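PDB 4RNZ: conserved hypothetical secreted protein, which probably acts as a zinc-dependent M23-family metallopeptidase on peptidoglycan and helps to determine the shape of the bacterial cell. Local coordinates for residues Thr54-Gln67 against Ile70-Ile84. Sequence-based numbering, arbitrary orientation.
Sequences TLIQALIPISQDLQ and IYKKGEDYFLDFIPI
Ala58 and Ile70 pair as antiparallel hydrogen-bonded neighbours: Ala58 N donates to Ile70 O at 2.8 Å and Ile70 N to Ala58 O at 2.9 Å, and Lys72 N reaches Ile56 O beyond them. Past the turn that links 55-61 to 66-73, Gln67 and Ile82 form a second hydrogen-bonded antiparallel pair, N to O both ways, and Ile84 N donates to Asp65 O. Strand 66-73 therefore lies between 55-61 and 76-83, and two successive hairpins make a meander within the five-stranded sheet of the N-terminal region.

Two side chains add polar grips. Gln67, with CG wedged between its backbone N and carbonyl carbon (chi1 66°) and the chain extended beyond, carries NE2 to Pro83 O at 2.9 Å in a bent bond (147° at the hydrogen), while its OE1 accepts from Arg146. At the other end, Tyr77 OH donates to Leu55 O at 2.6 Å; the carbonyl meets the ring at its edge, and Lys72 CB lies over one face. Within the turn, Ser63 OG accepts from Asp65 N in an ST turn and also bonds Tyr220, while Asp65 forms a salt bridge with Arg208; these links join the meander, whose N-terminal region supplies zinc ligand Glu34, to the part of the chain that carries ligands His219 and Asp223.

Carbon contacts gather mainly at the turn end. Ile84 turns CD1 into the 61-66 turn, against Pro61 CB and near Ser63 O, and its CG1 lies 3.8 Å from Gln67 CD. Ile62 CD1 meets the Phe81 ring at its edge, 3.5 Å from Phe81 CD1. Ile82 CG1 crosses Gln67 CG at a slant, and Ile82 CD1 reaches Leu59 CD2 at 4.1 Å.

Both amide ends of Gln67 are thus engaged, which fixes its flip and ties the hairpins to strand 136-146.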
ATOM      1  N   THR A  54      32.541   8.449   4.256  1.00 47.41           N
ATOM      2  CA  THR A  54      31.821   8.158   5.467  1.00 49.41           C
ATOM      3  C   THR A  54      30.378   8.579   5.263  1.00 46.77           C
ATOM      4  O   THR A  54      30.107   9.657   4.758  1.00 42.80           O
ATOM      5  CB  THR A  54      32.441   8.892   6.660  1.00 51.18           C
ATOM      6  OG1 THR A  54      33.788   8.429   6.825  1.00 51.87           O
ATOM      7  CG2 THR A  54      31.665   8.635   7.934  1.00 51.47           C
ATOM      8  N   LEU A  55      29.459   7.711   5.655  1.00 46.83           N
ATOM      9  CA  LEU A  55      28.047   8.032   5.595  1.00 44.81           C
ATOM     10  C   LEU A  55      27.761   9.153   6.578  1.00 44.93           C
ATOM     11  O   LEU A  55      27.957   8.987   7.784  1.00 44.27           O
ATOM     12  CB  LEU A  55      27.210   6.794   5.925  1.00 45.45           C
ATOM     13  CG  LEU A  55      25.707   6.845   5.642  1.00 46.06           C
ATOM     14  CD1 LEU A  55      24.958   7.664   6.685  1.00 49.60           C
ATOM     15  CD2 LEU A  55      25.433   7.368   4.241  1.00 44.42           C
ATOM     16  N   ILE A  56      27.306  10.297   6.069  1.00 38.70           N
ATOM     17  CA  ILE A  56      26.937  11.398   6.947  1.00 40.84           C
ATOM     18  C   ILE A  56      25.443  11.699   6.938  1.00 40.95           C
ATOM     19  O   ILE A  56      24.969  12.388   7.816  1.00 42.04           O
ATOM     20  CB  ILE A  56      27.755  12.672   6.651  1.00 45.43           C
ATOM     21  CG1 ILE A  56      27.328  13.315   5.327  1.00 46.85           C
ATOM     22  CG2 ILE A  56      29.253  12.343   6.693  1.00 45.96           C
ATOM     23  CD1 ILE A  56      28.256  14.400   4.834  1.00 49.75           C
ATOM     24  N   GLN A  57      24.715  11.197   5.939  1.00 41.53           N
ATOM     25  CA  GLN A  57      23.255  11.300   5.911  1.00 39.03           C
ATOM     26  C   GLN A  57      22.621  10.185   5.120  1.00 35.56           C
ATOM     27  O   GLN A  57      23.192   9.707   4.143  1.00 34.15           O
ATOM     28  CB  GLN A  57      22.804  12.593   5.277  1.00 41.56           C
ATOM     29  CG  GLN A  57      22.836  13.770   6.197  1.00 46.54           C
ATOM     30  CD  GLN A  57      21.981  14.851   5.638  1.00 51.06           C
ATOM     31  OE1 GLN A  57      20.833  15.029   6.051  1.00 49.09           O
ATOM     32  NE2 GLN A  57      22.503  15.539   4.634  1.00 56.17           N
ATOM     33  N   ALA A  58      21.419   9.803   5.540  1.00 34.72           N
ATOM     34  CA  ALA A  58      20.601   8.863   4.783  1.00 32.28           C
ATOM     35  C   ALA A  58      19.124   9.159   4.980  1.00 31.09           C
ATOM     36  O   ALA A  58      18.684   9.532   6.094  1.00 29.41           O
ATOM     37  CB  ALA A  58      20.904   7.447   5.195  1.00 32.61           C
ATOM     38  N   LEU A  59      18.370   8.986   3.887  1.00 28.47           N
ATOM     39  CA  LEU A  59      16.935   9.115   3.897  1.00 28.41           C
ATOM     40  C   LEU A  59      16.386   7.801   3.337  1.00 28.29           C
ATOM     41  O   LEU A  59      16.638   7.465   2.172  1.00 27.61           O
ATOM     42  CB  LEU A  59      16.478  10.301   3.062  1.00 29.93           C
ATOM     43  CG  LEU A  59      16.909  11.692   3.540  1.00 31.75           C
ATOM     44  CD1 LEU A  59      16.530  12.723   2.489  1.00 33.70           C
ATOM     45  CD2 LEU A  59      16.287  12.041   4.887  1.00 31.88           C
ATOM     46  N   ILE A  60      15.683   7.068   4.193  1.00 28.03           N
ATOM     47  CA  ILE A  60      15.228   5.711   3.911  1.00 28.51           C
ATOM     48  C   ILE A  60      13.719   5.631   4.167  1.00 29.55           C
ATOM     49  O   ILE A  60      13.264   5.743   5.307  1.00 27.29           O
ATOM     50  CB  ILE A  60      15.948   4.682   4.797  1.00 30.79           C
ATOM     51  CG1 ILE A  60      17.478   4.756   4.597  1.00 30.98           C
ATOM     52  CG2 ILE A  60      15.458   3.272   4.491  1.00 31.29           C
ATOM     53  CD1 ILE A  60      18.264   4.064   5.718  1.00 31.86           C
ATOM     54  N   PRO A  61      12.924   5.470   3.102  1.00 29.65           N
ATOM     55  CA  PRO A  61      11.482   5.522   3.297  1.00 30.77           C
ATOM     56  C   PRO A  61      10.989   4.291   4.034  1.00 28.66           C
ATOM     57  O   PRO A  61      11.475   3.205   3.765  1.00 27.69           O
ATOM     58  CB  PRO A  61      10.928   5.503   1.869  1.00 32.66           C
ATOM     59  CG  PRO A  61      12.077   5.795   0.976  1.00 35.42           C
ATOM     60  CD  PRO A  61      13.288   5.310   1.689  1.00 32.51           C
ATOM     61  N   ILE A  62      10.059   4.476   4.964  1.00 30.06           N
ATOM     62  CA  ILE A  62       9.374   3.361   5.608  1.00 34.99           C
ATOM     63  C   ILE A  62       7.889   3.287   5.237  1.00 38.20           C
ATOM     64  O   ILE A  62       7.249   2.306   5.552  1.00 43.33           O
ATOM     65  CB  ILE A  62       9.558   3.314   7.137  1.00 38.95           C
ATOM     66  CG1 ILE A  62       9.200   4.623   7.807  1.00 43.80           C
ATOM     67  CG2 ILE A  62      10.999   2.959   7.506  1.00 40.91           C
ATOM     68  CD1 ILE A  62       9.414   4.557   9.305  1.00 49.43           C
ATOM     69  N   SER A  63       7.345   4.331   4.615  1.00 33.85           N
ATOM     70  CA  SER A  63       5.993   4.295   4.061  1.00 33.27           C
ATOM     71  C   SER A  63       5.979   5.301   2.923  1.00 36.34           C
ATOM     72  O   SER A  63       7.034   5.814   2.537  1.00 37.38           O
ATOM     73  CB  SER A  63       4.948   4.666   5.119  1.00 32.15           C
ATOM     74  OG  SER A  63       4.999   6.049   5.465  1.00 31.10           O
ATOM     75  N   GLN A  64       4.802   5.600   2.391  1.00 34.94           N
ATOM     76  CA  GLN A  64       4.693   6.596   1.331  1.00 36.88           C
ATOM     77  C   GLN A  64       4.865   8.021   1.859  1.00 34.32           C
ATOM     78  O   GLN A  64       5.119   8.945   1.087  1.00 32.34           O
ATOM     79  CB  GLN A  64       3.358   6.481   0.589  1.00 37.57           C
ATOM     80  CG  GLN A  64       2.159   6.956   1.396  1.00 38.96           C
ATOM     81  CD  GLN A  64       1.541   5.863   2.255  1.00 40.30           C
ATOM     82  OE1 GLN A  64       2.223   4.941   2.725  1.00 39.55           O
ATOM     83  NE2 GLN A  64       0.244   5.967   2.473  1.00 38.21           N
ATOM     84  N   ASP A  65       4.719   8.227   3.160  1.00 34.29           N
ATOM     85  CA  ASP A  65       4.938   9.570   3.671  1.00 35.94           C
ATOM     86  C   ASP A  65       5.804   9.695   4.908  1.00 32.43           C
ATOM     87  O   ASP A  65       5.886  10.780   5.469  1.00 29.39           O
ATOM     88  CB  ASP A  65       3.619  10.295   3.850  1.00 39.71           C
ATOM     89  CG  ASP A  65       2.706   9.583   4.767  1.00 44.06           C
ATOM     90  OD1 ASP A  65       3.199   9.076   5.784  1.00 41.02           O
ATOM     91  OD2 ASP A  65       1.500   9.526   4.451  1.00 47.70           O
ATOM     92  N   LEU A  66       6.485   8.620   5.294  1.00 30.73           N
ATOM     93  CA  LEU A  66       7.413   8.660   6.425  1.00 32.29           C
ATOM     94  C   LEU A  66       8.742   8.010   6.058  1.00 29.24           C
ATOM     95  O   LEU A  66       8.793   6.975   5.357  1.00 27.33           O
ATOM     96  CB  LEU A  66       6.820   7.925   7.630  1.00 35.16           C
ATOM     97  CG  LEU A  66       7.511   8.168   8.966  1.00 38.40           C
ATOM     98  CD1 LEU A  66       7.227   9.572   9.482  1.00 39.23           C
ATOM     99  CD2 LEU A  66       7.042   7.125   9.985  1.00 42.71           C
ATOM    100  N   GLN A  67       9.825   8.610   6.546  1.00 26.82           N
ATOM    101  CA  GLN A  67      11.164   8.106   6.268  1.00 25.88           C
ATOM    102  C   GLN A  67      12.077   8.202   7.474  1.00 26.19           C
ATOM    103  O   GLN A  67      11.906   9.034   8.344  1.00 23.62           O
ATOM    104  CB  GLN A  67      11.823   8.848   5.081  1.00 27.66           C
ATOM    105  CG  GLN A  67      12.134  10.322   5.298  1.00 27.62           C
ATOM    106  CD  GLN A  67      12.467  11.078   3.999  1.00 27.46           C
ATOM    107  OE1 GLN A  67      13.084  10.544   3.083  1.00 28.59           O
ATOM    108  NE2 GLN A  67      12.056  12.331   3.934  1.00 28.72           N
ATOM    109  N   ILE A  70      18.851   9.499   9.029  1.00 29.70           N
ATOM    110  CA  ILE A  70      20.064   9.289   9.809  1.00 31.06           C
ATOM    111  C   ILE A  70      21.040  10.378   9.444  1.00 33.08           C
ATOM    112  O   ILE A  70      21.273  10.640   8.253  1.00 29.03           O
ATOM    113  CB  ILE A  70      20.737   7.940   9.502  1.00 31.29           C
ATOM    114  CG1 ILE A  70      19.874   6.797  10.056  1.00 34.45           C
ATOM    115  CG2 ILE A  70      22.144   7.877  10.085  1.00 30.55           C
ATOM    116  CD1 ILE A  70      20.145   5.461   9.414  1.00 36.30           C
ATOM    117  N   TYR A  71      21.599  11.037  10.457  1.00 30.65           N
ATOM    118  CA  TYR A  71      22.570  12.098  10.166  1.00 32.67           C
ATOM    119  C   TYR A  71      23.599  12.185  11.271  1.00 31.95           C
ATOM    120  O   TYR A  71      23.301  11.911  12.444  1.00 29.32           O
ATOM    121  CB  TYR A  71      21.906  13.458   9.962  1.00 31.98           C
ATOM    122  CG  TYR A  71      21.018  13.865  11.100  1.00 33.49           C
ATOM    123  CD1 TYR A  71      19.721  13.381  11.183  1.00 31.57           C
ATOM    124  CD2 TYR A  71      21.469  14.714  12.116  1.00 31.75           C
ATOM    125  CE1 TYR A  71      18.895  13.737  12.224  1.00 31.74           C
ATOM    126  CE2 TYR A  71      20.638  15.069  13.160  1.00 31.10           C
ATOM    127  CZ  TYR A  71      19.354  14.574  13.202  1.00 31.84           C
ATOM    128  OH  TYR A  71      18.506  14.888  14.223  1.00 35.88           O
ATOM    129  N   LYS A  72      24.815  12.517  10.862  1.00 36.25           N
ATOM    130  CA  LYS A  72      25.918  12.740  11.789  1.00 41.70           C
ATOM    131  C   LYS A  72      25.924  14.208  12.185  1.00 40.27           C
ATOM    132  O   LYS A  72      25.950  15.065  11.314  1.00 39.92           O
ATOM    133  CB  LYS A  72      27.237  12.367  11.123  1.00 42.17           C
ATOM    134  CG  LYS A  72      28.395  12.379  12.104  1.00 48.76           C
ATOM    135  CD  LYS A  72      29.676  11.841  11.501  1.00 48.45           C
ATOM    136  CE  LYS A  72      30.753  11.815  12.575  1.00 52.83           C
ATOM    137  NZ  LYS A  72      31.903  10.991  12.128  1.00 53.42           N
ATOM    138  N   LYS A  73      25.847  14.502  13.485  1.00 41.53           N
ATOM    139  CA  LYS A  73      26.005  15.879  13.969  1.00 44.53           C
ATOM    140  C   LYS A  73      27.110  15.918  15.032  1.00 44.23           C
ATOM    141  O   LYS A  73      27.038  15.214  16.050  1.00 41.27           O
ATOM    142  CB  LYS A  73      24.686  16.446  14.502  1.00 48.09           C
ATOM    143  CG  LYS A  73      24.817  17.728  15.314  1.00 55.18           C
ATOM    144  CD  LYS A  73      23.638  18.690  15.154  1.00 59.65           C
ATOM    145  CE  LYS A  73      22.288  18.054  15.464  1.00 63.07           C
ATOM    146  NZ  LYS A  73      22.152  17.597  16.875  1.00 64.41           N
ATOM    147  N   GLY A  74      28.133  16.732  14.767  1.00 44.87           N
ATOM    148  CA  GLY A  74      29.345  16.730  15.564  1.00 44.86           C
ATOM    149  C   GLY A  74      29.924  15.335  15.524  1.00 42.89           C
ATOM    150  O   GLY A  74      30.177  14.793  14.462  1.00 46.06           O
ATOM    151  N   GLU A  75      30.079  14.726  16.692  1.00 45.29           N
ATOM    152  CA  GLU A  75      30.718  13.419  16.794  1.00 48.15           C
ATOM    153  C   GLU A  75      29.721  12.260  16.840  1.00 47.18           C
ATOM    154  O   GLU A  75      30.128  11.107  16.979  1.00 46.07           O
ATOM    155  CB  GLU A  75      31.582  13.388  18.062  1.00 51.82           C
ATOM    156  CG  GLU A  75      32.742  14.370  18.045  1.00 52.15           C
ATOM    157  CD  GLU A  75      33.812  14.012  17.023  1.00 53.27           C
ATOM    158  OE1 GLU A  75      33.812  12.889  16.484  1.00 53.62           O
ATOM    159  OE2 GLU A  75      34.672  14.863  16.761  1.00 62.22           O
ATOM    160  N   ASP A  76      28.428  12.554  16.734  1.00 41.21           N
ATOM    161  CA  ASP A  76      27.397  11.547  16.983  1.00 41.53           C
ATOM    162  C   ASP A  76      26.411  11.426  15.843  1.00 41.24           C
ATOM    163  O   ASP A  76      26.174  12.382  15.106  1.00 39.86           O
ATOM    164  CB  ASP A  76      26.623  11.880  18.253  1.00 43.62           C
ATOM    165  CG  ASP A  76      27.485  11.809  19.485  1.00 45.90           C
ATOM    166  OD1 ASP A  76      28.061  10.730  19.722  1.00 42.94           O
ATOM    167  OD2 ASP A  76      27.589  12.840  20.191  1.00 45.52           O
ATOM    168  N   TYR A  77      25.819  10.238  15.734  1.00 38.42           N
ATOM    169  CA  TYR A  77      24.782   9.973  14.757  1.00 35.00           C
ATOM    170  C   TYR A  77      23.460  10.074  15.454  1.00 34.97           C
ATOM    171  O   TYR A  77      23.346   9.831  16.664  1.00 34.01           O
ATOM    172  CB  TYR A  77      24.951   8.587  14.137  1.00 35.33           C
ATOM    173  CG  TYR A  77      26.001   8.528  13.054  1.00 35.74           C
ATOM    174  CD1 TYR A  77      25.676   8.786  11.727  1.00 36.46           C
ATOM    175  CD2 TYR A  77      27.315   8.195  13.349  1.00 35.48           C
ATOM    176  CE1 TYR A  77      26.631   8.708  10.727  1.00 37.36           C
ATOM    177  CE2 TYR A  77      28.272   8.118  12.365  1.00 36.19           C
ATOM    178  CZ  TYR A  77      27.933   8.375  11.053  1.00 36.90           C
ATOM    179  OH  TYR A  77      28.901   8.287  10.079  1.00 37.76           O
ATOM    180  N   PHE A  78      22.449  10.458  14.684  1.00 32.73           N
ATOM    181  CA  PHE A  78      21.104  10.605  15.195  1.00 32.26           C
ATOM    182  C   PHE A  78      20.132   9.931  14.238  1.00 29.70           C
ATOM    183  O   PHE A  78      20.444   9.779  13.089  1.00 28.79           O
ATOM    184  CB  PHE A  78      20.796  12.085  15.304  1.00 34.45           C
ATOM    185  CG  PHE A  78      21.586  12.771  16.382  1.00 34.81           C
ATOM    186  CD1 PHE A  78      22.859  13.268  16.125  1.00 36.72           C
ATOM    187  CD2 PHE A  78      21.083  12.859  17.660  1.00 36.57           C
ATOM    188  CE1 PHE A  78      23.587  13.872  17.135  1.00 38.46           C
ATOM    189  CE2 PHE A  78      21.822  13.460  18.682  1.00 38.27           C
ATOM    190  CZ  PHE A  78      23.061  13.971  18.408  1.00 36.97           C
ATOM    191  N   LEU A  79      18.947   9.567  14.712  1.00 30.73           N
ATOM    192  CA  LEU A  79      17.962   8.951  13.847  1.00 30.74           C
ATOM    193  C   LEU A  79      16.620   9.542  14.144  1.00 33.47           C
ATOM    194  O   LEU A  79      16.149   9.473  15.284  1.00 32.47           O
ATOM    195  CB  LEU A  79      17.979   7.445  14.080  1.00 32.03           C
ATOM    196  CG  LEU A  79      17.258   6.584  13.060  1.00 31.05           C
ATOM    197  CD1 LEU A  79      17.898   5.205  13.008  1.00 31.36           C
ATOM    198  CD2 LEU A  79      15.767   6.537  13.372  1.00 32.88           C
ATOM    199  N   ASP A  80      16.018  10.161  13.130  1.00 28.65           N
ATOM    200  CA  ASP A  80      14.683  10.720  13.258  1.00 32.09           C
ATOM    201  C   ASP A  80      13.774  10.013  12.265  1.00 28.64           C
ATOM    202  O   ASP A  80      14.233   9.532  11.242  1.00 28.35           O
ATOM    203  CB  ASP A  80      14.637  12.232  12.945  1.00 31.39           C
ATOM    204  CG  ASP A  80      15.441  13.065  13.914  1.00 37.09           C
ATOM    205  OD1 ASP A  80      15.501  12.711  15.097  1.00 38.11           O
ATOM    206  OD2 ASP A  80      16.008  14.092  13.488  1.00 37.41           O
ATOM    207  N   PHE A  81      12.488  10.006  12.578  1.00 29.62           N
ATOM    208  CA  PHE A  81      11.454   9.566  11.647  1.00 28.82           C
ATOM    209  C   PHE A  81      10.796  10.841  11.185  1.00 29.96           C
ATOM    210  O   PHE A  81      10.255  11.572  12.001  1.00 30.14           O
ATOM    211  CB  PHE A  81      10.489   8.644  12.351  1.00 29.32           C
ATOM    212  CG  PHE A  81      11.096   7.319  12.710  1.00 29.28           C
ATOM    213  CD1 PHE A  81      11.088   6.264  11.803  1.00 30.76           C
ATOM    214  CD2 PHE A  81      11.695   7.129  13.944  1.00 33.22           C
ATOM    215  CE1 PHE A  81      11.671   5.036  12.117  1.00 30.01           C
ATOM    216  CE2 PHE A  81      12.268   5.908  14.270  1.00 32.97           C
ATOM    217  CZ  PHE A  81      12.262   4.863  13.356  1.00 32.35           C
ATOM    218  N   ILE A  82      10.875  11.136   9.889  1.00 29.79           N
ATOM    219  CA  ILE A  82      10.403  12.420   9.386  1.00 29.98           C
ATOM    220  C   ILE A  82       9.484  12.273   8.182  1.00 28.38           C
ATOM    221  O   ILE A  82       9.520  11.241   7.516  1.00 29.11           O
ATOM    222  CB  ILE A  82      11.597  13.332   9.016  1.00 29.80           C
ATOM    223  CG1 ILE A  82      12.390  12.750   7.860  1.00 30.99           C
ATOM    224  CG2 ILE A  82      12.498  13.539  10.226  1.00 31.76           C
ATOM    225  CD1 ILE A  82      13.419  13.713   7.287  1.00 32.10           C
ATOM    226  N   PRO A  83       8.689  13.319   7.871  1.00 28.50           N
ATOM    227  CA  PRO A  83       7.863  13.299   6.651  1.00 29.54           C
ATOM    228  C   PRO A  83       8.685  13.231   5.366  1.00 28.88           C
ATOM    229  O   PRO A  83       9.842  13.672   5.345  1.00 27.91           O
ATOM    230  CB  PRO A  83       7.112  14.634   6.705  1.00 30.44           C
ATOM    231  CG  PRO A  83       7.147  15.049   8.127  1.00 30.94           C
ATOM    232  CD  PRO A  83       8.425  14.514   8.691  1.00 30.35           C
ATOM    233  N   ILE A  84       8.094  12.642   4.333  1.00 29.06           N
ATOM    234  CA  ILE A  84       8.606  12.645   2.977  1.00 28.51           C
ATOM    235  C   ILE A  84       7.917  13.774   2.234  1.00 29.60           C
ATOM    236  O   ILE A  84       6.678  13.862   2.211  1.00 30.12           O
ATOM    237  CB  ILE A  84       8.321  11.334   2.225  1.00 28.50           C
ATOM    238  CG1 ILE A  84       8.989  10.132   2.914  1.00 29.15           C
ATOM    239  CG2 ILE A  84       8.851  11.409   0.809  1.00 27.08           C
ATOM    240  CD1 ILE A  84       8.600   8.789   2.301  1.00 30.83           C
TER